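Local atomic coordinates of DUF2787 domain-containing protein (Vibrio cholerae, PDB entry 2V1L), a protein that is of unknown function but is encoded on a Vibrio pathogenicity island and resembles human p32 in its fold. Residues A[43-57]-A[130-144]. Sequence-based numbering, arbitrary orientation.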
loop_
_atom_site.group_PDB
_atom_site.type_symbol
_atom_site.label_atom_id
_atom_site.label_comp_id
_atom_site.label_asym_id
_atom_site.label_seq_id
_atom_site.Cartn_x
_atom_site.Cartn_y
_atom_site.Cartn_z
ATOM N N MET A 43 -4.439 5.404 5.585
ATOM C CA MET A 43 -5.312 5.459 4.405
ATOM C C MET A 43 -5.850 4.053 4.090
ATOM O O MET A 43 -5.099 3.072 4.129
ATOM C CB MET A 43 -4.539 5.987 3.185
ATOM C CG MET A 43 -3.950 7.384 3.296
ATOM S SD MET A 43 -3.042 7.875 1.799
ATOM C CE MET A 43 -2.383 9.465 2.279
ATOM N N ASN A 44 -7.132 3.959 3.767
ATOM C CA ASN A 44 -7.725 2.708 3.307
ATOM C C ASN A 44 -8.366 2.885 1.933
ATOM O O ASN A 44 -9.063 3.875 1.704
ATOM C CB ASN A 44 -8.769 2.177 4.291
ATOM C CG ASN A 44 -8.144 1.650 5.564
ATOM O OD1 ASN A 44 -7.865 2.417 6.486
ATOM N ND2 ASN A 44 -7.897 0.340 5.612
ATOM N N PHE A 45 -8.117 1.933 1.032
ATOM C CA PHE A 45 -8.714 1.937 -0.304
ATOM C C PHE A 45 -9.551 0.674 -0.358
ATOM O O PHE A 45 -9.012 -0.436 -0.169
ATOM C CB PHE A 45 -7.623 1.940 -1.412
ATOM C CG PHE A 45 -6.686 3.115 -1.361
ATOM C CD1 PHE A 45 -6.755 4.119 -2.332
ATOM C CD2 PHE A 45 -5.729 3.234 -0.349
ATOM C CE1 PHE A 45 -5.897 5.194 -2.295
ATOM C CE2 PHE A 45 -4.874 4.329 -0.288
ATOM C CZ PHE A 45 -4.957 5.319 -1.254
ATOM N N ARG A 46 -10.860 0.825 -0.584
ATOM C CA ARG A 46 -11.765 -0.327 -0.663
ATOM C C ARG A 46 -12.699 -0.313 -1.887
ATOM O O ARG A 46 -13.248 0.717 -2.237
ATOM C CB ARG A 46 -12.580 -0.491 0.638
ATOM C CG ARG A 46 -11.736 -0.898 1.885
ATOM C CD ARG A 46 -12.602 -1.116 3.167
ATOM N NE ARG A 46 -12.728 0.122 3.953
ATOM C CZ ARG A 46 -12.104 0.379 5.105
ATOM N NH1 ARG A 46 -11.312 -0.527 5.663
ATOM N NH2 ARG A 46 -12.277 1.554 5.712
ATOM N N ASP A 47 -12.821 -1.473 -2.530
ATOM C CA ASP A 47 -13.844 -1.758 -3.516
ATOM C C ASP A 47 -15.012 -2.413 -2.745
ATOM O O ASP A 47 -14.937 -3.570 -2.324
ATOM C CB ASP A 47 -13.283 -2.672 -4.633
ATOM C CG ASP A 47 -14.377 -3.376 -5.444
ATOM O OD1 ASP A 47 -15.559 -3.024 -5.296
ATOM O OD2 ASP A 47 -14.080 -4.314 -6.227
ATOM N N SER A 48 -16.103 -1.670 -2.567
ATOM C CA SER A 48 -17.230 -2.169 -1.761
ATOM C C SER A 48 -17.839 -3.453 -2.328
ATOM O O SER A 48 -18.522 -4.170 -1.606
ATOM C CB SER A 48 -18.298 -1.097 -1.595
ATOM O OG SER A 48 -19.163 -1.096 -2.728
ATOM N N SER A 49 -17.568 -3.765 -3.600
ATOM C CA SER A 49 -18.093 -4.993 -4.216
ATOM C C SER A 49 -17.236 -6.265 -4.012
ATOM O O SER A 49 -17.706 -7.376 -4.286
ATOM C CB SER A 49 -18.361 -4.772 -5.724
ATOM O OG SER A 49 -17.148 -4.620 -6.462
ATOM N N TYR A 50 -15.995 -6.100 -3.531
ATOM C CA TYR A 50 -15.031 -7.207 -3.439
ATOM C C TYR A 50 -15.543 -8.320 -2.548
ATOM O O TYR A 50 -15.826 -8.090 -1.381
ATOM C CB TYR A 50 -13.648 -6.721 -2.946
ATOM C CG TYR A 50 -12.628 -7.832 -2.772
ATOM C CD1 TYR A 50 -12.253 -8.636 -3.843
ATOM C CD2 TYR A 50 -12.044 -8.078 -1.530
ATOM C CE1 TYR A 50 -11.326 -9.660 -3.683
ATOM C CE2 TYR A 50 -11.107 -9.106 -1.358
ATOM C CZ TYR A 50 -10.763 -9.887 -2.432
ATOM O OH TYR A 50 -9.849 -10.900 -2.264
ATOM N N SER A 51 -15.663 -9.520 -3.100
ATOM C CA SER A 51 -16.140 -10.658 -2.325
ATOM C C SER A 51 -15.248 -11.868 -2.556
ATOM O O SER A 51 -14.429 -11.880 -3.482
ATOM C CB SER A 51 -17.604 -10.986 -2.672
ATOM O OG SER A 51 -17.678 -11.944 -3.728
ATOM N N ALA A 52 -15.417 -12.886 -1.717
ATOM C CA ALA A 52 -14.572 -14.082 -1.738
ATOM C C ALA A 52 -14.662 -14.910 -3.026
ATOM O O ALA A 52 -13.664 -15.495 -3.458
ATOM C CB ALA A 52 -14.851 -14.952 -0.507
ATOM N N GLU A 53 -15.835 -14.973 -3.648
ATOM C CA GLU A 53 -15.933 -15.673 -4.944
ATOM C C GLU A 53 -16.715 -14.922 -6.034
ATOM O O GLU A 53 -17.335 -15.546 -6.896
ATOM C CB GLU A 53 -16.418 -17.129 -4.786
ATOM C CG GLU A 53 -15.279 -18.132 -4.497
ATOM C CD GLU A 53 -15.773 -19.555 -4.346
ATOM O OE1 GLU A 53 -15.852 -20.263 -5.382
ATOM O OE2 GLU A 53 -16.068 -19.973 -3.192
ATOM N N ASP A 54 -16.674 -13.591 -5.964
ATOM C CA ASP A 54 -17.029 -12.719 -7.091
ATOM C C ASP A 54 -15.785 -11.990 -7.611
ATOM O O ASP A 54 -15.772 -11.484 -8.736
ATOM C CB ASP A 54 -18.100 -11.682 -6.692
ATOM C CG ASP A 54 -19.441 -12.317 -6.364
ATOM O OD1 ASP A 54 -19.838 -13.255 -7.089
ATOM O OD2 ASP A 54 -20.100 -11.870 -5.385
ATOM N N GLY A 55 -14.737 -11.936 -6.798
ATOM C CA GLY A 55 -13.597 -11.098 -7.136
ATOM C C GLY A 55 -13.929 -9.641 -6.878
ATOM O O GLY A 55 -14.781 -9.325 -6.042
ATOM N N GLY A 56 -13.280 -8.752 -7.624
ATOM C CA GLY A 56 -13.214 -7.346 -7.264
ATOM C C GLY A 56 -11.776 -7.014 -6.911
ATOM O O GLY A 56 -10.874 -7.842 -7.071
ATOM N N PHE A 57 -11.558 -5.802 -6.426
ATOM C CA PHE A 57 -10.221 -5.306 -6.152
ATOM C C PHE A 57 -9.894 -5.485 -4.658
ATOM O O PHE A 57 -10.759 -5.228 -3.794
ATOM C CB PHE A 57 -10.086 -3.844 -6.602
ATOM C CG PHE A 57 -10.276 -3.643 -8.108
ATOM C CD1 PHE A 57 -9.198 -3.735 -8.982
ATOM C CD2 PHE A 57 -11.549 -3.364 -8.642
ATOM C CE1 PHE A 57 -9.370 -3.553 -10.370
ATOM C CE2 PHE A 57 -11.725 -3.172 -10.036
ATOM C CZ PHE A 57 -10.632 -3.268 -10.891
ATOM N N PHE A 130 -1.753 -1.143 -8.654
ATOM C CA PHE A 130 -2.491 -0.253 -7.737
ATOM C C PHE A 130 -2.748 1.132 -8.333
ATOM O O PHE A 130 -3.857 1.649 -8.255
ATOM C CB PHE A 130 -1.748 -0.126 -6.413
ATOM C CG PHE A 130 -2.397 0.818 -5.428
ATOM C CD1 PHE A 130 -3.580 0.472 -4.786
ATOM C CD2 PHE A 130 -1.782 2.025 -5.106
ATOM C CE1 PHE A 130 -4.175 1.355 -3.845
ATOM C CE2 PHE A 130 -2.357 2.902 -4.154
ATOM C CZ PHE A 130 -3.551 2.557 -3.527
ATOM N N LEU A 131 -1.722 1.724 -8.922
ATOM C CA LEU A 131 -1.876 3.020 -9.612
ATOM C C LEU A 131 -2.865 2.997 -10.789
ATOM O O LEU A 131 -3.650 3.935 -10.943
ATOM C CB LEU A 131 -0.513 3.623 -10.036
ATOM C CG LEU A 131 0.350 4.051 -8.840
ATOM C CD1 LEU A 131 1.746 4.488 -9.273
ATOM C CD2 LEU A 131 -0.350 5.146 -7.978
ATOM N N ALA A 132 -2.869 1.915 -11.569
ATOM C CA ALA A 132 -3.913 1.720 -12.584
ATOM C C ALA A 132 -5.328 1.685 -11.992
ATOM O O ALA A 132 -6.258 2.308 -12.536
ATOM C CB ALA A 132 -3.648 0.490 -13.436
ATOM N N TYR A 133 -5.487 0.956 -10.895
ATOM C CA TYR A 133 -6.776 0.797 -10.207
ATOM C C TYR A 133 -7.287 2.130 -9.699
ATOM O O TYR A 133 -8.430 2.474 -9.919
ATOM C CB TYR A 133 -6.630 -0.121 -8.976
ATOM C CG TYR A 133 -6.162 -1.527 -9.281
ATOM C CD1 TYR A 133 -6.255 -2.054 -10.560
ATOM C CD2 TYR A 133 -5.602 -2.337 -8.258
ATOM C CE1 TYR A 133 -5.821 -3.350 -10.842
ATOM C CE2 TYR A 133 -5.168 -3.637 -8.526
ATOM C CZ TYR A 133 -5.278 -4.124 -9.807
ATOM O OH TYR A 133 -4.832 -5.387 -10.076
ATOM N N VAL A 134 -6.439 2.854 -8.974
ATOM C CA VAL A 134 -6.769 4.185 -8.489
ATOM C C VAL A 134 -7.140 5.181 -9.597
ATOM O O VAL A 134 -8.156 5.855 -9.508
ATOM C CB VAL A 134 -5.637 4.770 -7.670
ATOM C CG1 VAL A 134 -6.002 6.186 -7.256
ATOM C CG2 VAL A 134 -5.386 3.911 -6.414
ATOM N N ALA A 135 -6.327 5.256 -10.641
ATOM C CA ALA A 135 -6.568 6.217 -11.725
ATOM C C ALA A 135 -7.858 5.944 -12.506
ATOM O O ALA A 135 -8.387 6.854 -13.140
ATOM C CB ALA A 135 -5.378 6.264 -12.670
ATOM N N THR A 136 -8.332 4.684 -12.473
ATOM C CA THR A 136 -9.602 4.282 -13.086
ATOM C C THR A 136 -10.727 4.150 -12.039
ATOM O O THR A 136 -11.775 3.612 -12.323
ATOM C CB THR A 136 -9.482 2.986 -13.978
ATOM O OG1 THR A 136 -9.031 1.849 -13.217
ATOM C CG2 THR A 136 -8.543 3.223 -15.138
ATOM N N GLU A 137 -10.497 4.650 -10.831
ATOM C CA GLU A 137 -11.526 4.659 -9.773
ATOM C C GLU A 137 -12.084 3.269 -9.434
ATOM O O GLU A 137 -13.310 3.072 -9.349
ATOM C CB GLU A 137 -12.634 5.696 -10.112
ATOM C CG GLU A 137 -12.126 7.140 -9.904
ATOM C CD GLU A 137 -12.880 8.201 -10.684
ATOM O OE1 GLU A 137 -14.142 8.196 -10.683
ATOM O OE2 GLU A 137 -12.196 9.072 -11.286
ATOM N N ALA A 138 -11.181 2.301 -9.243
ATOM C CA ALA A 138 -11.582 0.956 -8.872
ATOM C C ALA A 138 -12.155 0.913 -7.454
ATOM O O ALA A 138 -12.928 0.028 -7.118
ATOM C CB ALA A 138 -10.407 0.015 -8.985
ATOM N N PHE A 139 -11.764 1.866 -6.629
ATOM C CA PHE A 139 -12.180 1.882 -5.237
ATOM C C PHE A 139 -13.268 2.935 -4.989
ATOM O O PHE A 139 -12.962 4.121 -4.932
ATOM C CB PHE A 139 -10.972 2.169 -4.329
ATOM C CG PHE A 139 -9.798 1.238 -4.544
ATOM C CD1 PHE A 139 -9.843 -0.080 -4.102
ATOM C CD2 PHE A 139 -8.635 1.695 -5.185
ATOM C CE1 PHE A 139 -8.747 -0.956 -4.308
ATOM C CE2 PHE A 139 -7.529 0.835 -5.379
ATOM C CZ PHE A 139 -7.590 -0.483 -4.943
ATOM N N ASP A 140 -14.513 2.491 -4.801
ATOM C CA ASP A 140 -15.627 3.383 -4.403
ATOM C C ASP A 140 -15.592 3.911 -2.954
ATOM O O ASP A 140 -16.511 4.621 -2.540
ATOM C CB ASP A 140 -16.990 2.729 -4.692
ATOM C CG ASP A 140 -17.034 1.239 -4.343
ATOM O OD1 ASP A 140 -15.980 0.586 -4.395
ATOM O OD2 ASP A 140 -18.128 0.705 -4.047
ATOM N N ASP A 141 -14.538 3.587 -2.195
ATOM C CA ASP A 141 -14.465 3.879 -0.757
ATOM C C ASP A 141 -13.018 4.120 -0.344
ATOM O O ASP A 141 -12.284 3.172 -0.063
ATOM C CB ASP A 141 -15.074 2.685 0.019
ATOM C CG ASP A 141 -15.080 2.861 1.560
ATOM O OD1 ASP A 141 -14.478 3.817 2.116
ATOM O OD2 ASP A 141 -15.689 1.978 2.221
ATOM N N ILE A 142 -12.599 5.379 -0.315
ATOM C CA ILE A 142 -11.249 5.736 0.148
ATOM C C ILE A 142 -11.334 6.611 1.397
ATOM O O ILE A 142 -11.854 7.731 1.343
ATOM C CB ILE A 142 -10.440 6.486 -0.930
ATOM C CG1 ILE A 142 -10.329 5.658 -2.215
ATOM C CG2 ILE A 142 -9.069 6.858 -0.397
ATOM C CD1 ILE A 142 -9.536 6.334 -3.318
ATOM N N SER A 143 -10.821 6.110 2.514
ATOM C CA SER A 143 -10.943 6.800 3.796
ATOM C C SER A 143 -9.575 7.140 4.390
ATOM O O SER A 143 -8.580 6.458 4.101
ATOM C CB SER A 143 -11.744 5.937 4.776
ATOM O OG SER A 143 -10.913 4.952 5.368
ATOM N N LEU A 144 -9.528 8.195 5.203
ATOM C CA LEU A 144 -8.319 8.577 5.945
ATOM C C LEU A 144 -8.629 8.659 7.448
ATOM O O LEU A 144 -9.686 9.146 7.833
ATOM C CB LEU A 144 -7.749 9.898 5.406
ATOM C CG LEU A 144 -6.315 10.252 5.804
ATOM C CD1 LEU A 144 -5.522 10.867 4.661
ATOM C CD2 LEU A 144 -6.305 11.174 7.010
HETATM O O HOH W 1 -14.704 2.953 5.404
#
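Asn44 and Ser143 exchange two backbone hydrogen bonds, Asn44 N to Ser143 O (2.9 Å) and Ser143 N to Asn44 O, and so pair strand 141-144 along strand 41-46 in the antiparallel sheet. A second hydrogen-bonded pair follows at Arg46 and Asp141, where Arg46 N reaches Asp141 O firmly but the return bond from Asp141 N to Arg46 O is weak. Strand 60-66 takes the other edge of strand 41-46.

Aromatic packing fills the face bearing Phe45, against which helix 117-135 lies. The Phe45 ring has Ile142 CG2 on one side and, over the centre of the opposite side, the edge of Phe130; these two rings form a T-shaped pair with planes at 81°. A chi1 of 177° swings the Phe130 ring away from its own backbone N, bringing CE1 and CZ to Phe45. Phe45 CB stands 3.8 Å from the centroid of the Phe139 ring, almost on the ring normal. Beyond the strand, Phe57 turns an edge to the face of Tyr133 and receives Ala138 CB over its own centre. A Schellman motif (Ala138 N to Tyr133 O, Glu137 N to Val134 O) ends the helix, and the chain turns back into strand 141-144.

Polar side chains hold the 47-50 turn. Asp140 OD1 accepts from Ser48 N (2.9 Å) on its syn side; Ser48 OG lies so close to Asp140 OD2 that the geometry of that second bond is doubtful. Asp47 OD1 receives Ser49 N in an Asx turn, while Asp47 OD2 uses its anti lone pair for Phe57 N (2.9 Å). Arg46 NE forms a long salt bridge with Asp141 OD2 (3.9 Å), the guanidinium and carboxylate planes being 65° apart; a water accepts from Arg46 NH2 and donates weakly to Asp141 OD1, bridging both.

The chemistry thus divides by location: Phe130 and Phe45 join helix to sheet, Tyr133 and Ala138 hold the loop at Phe57, and carboxylates order the turn, whose donors probably offset the nearness of Asp47 and Asp140.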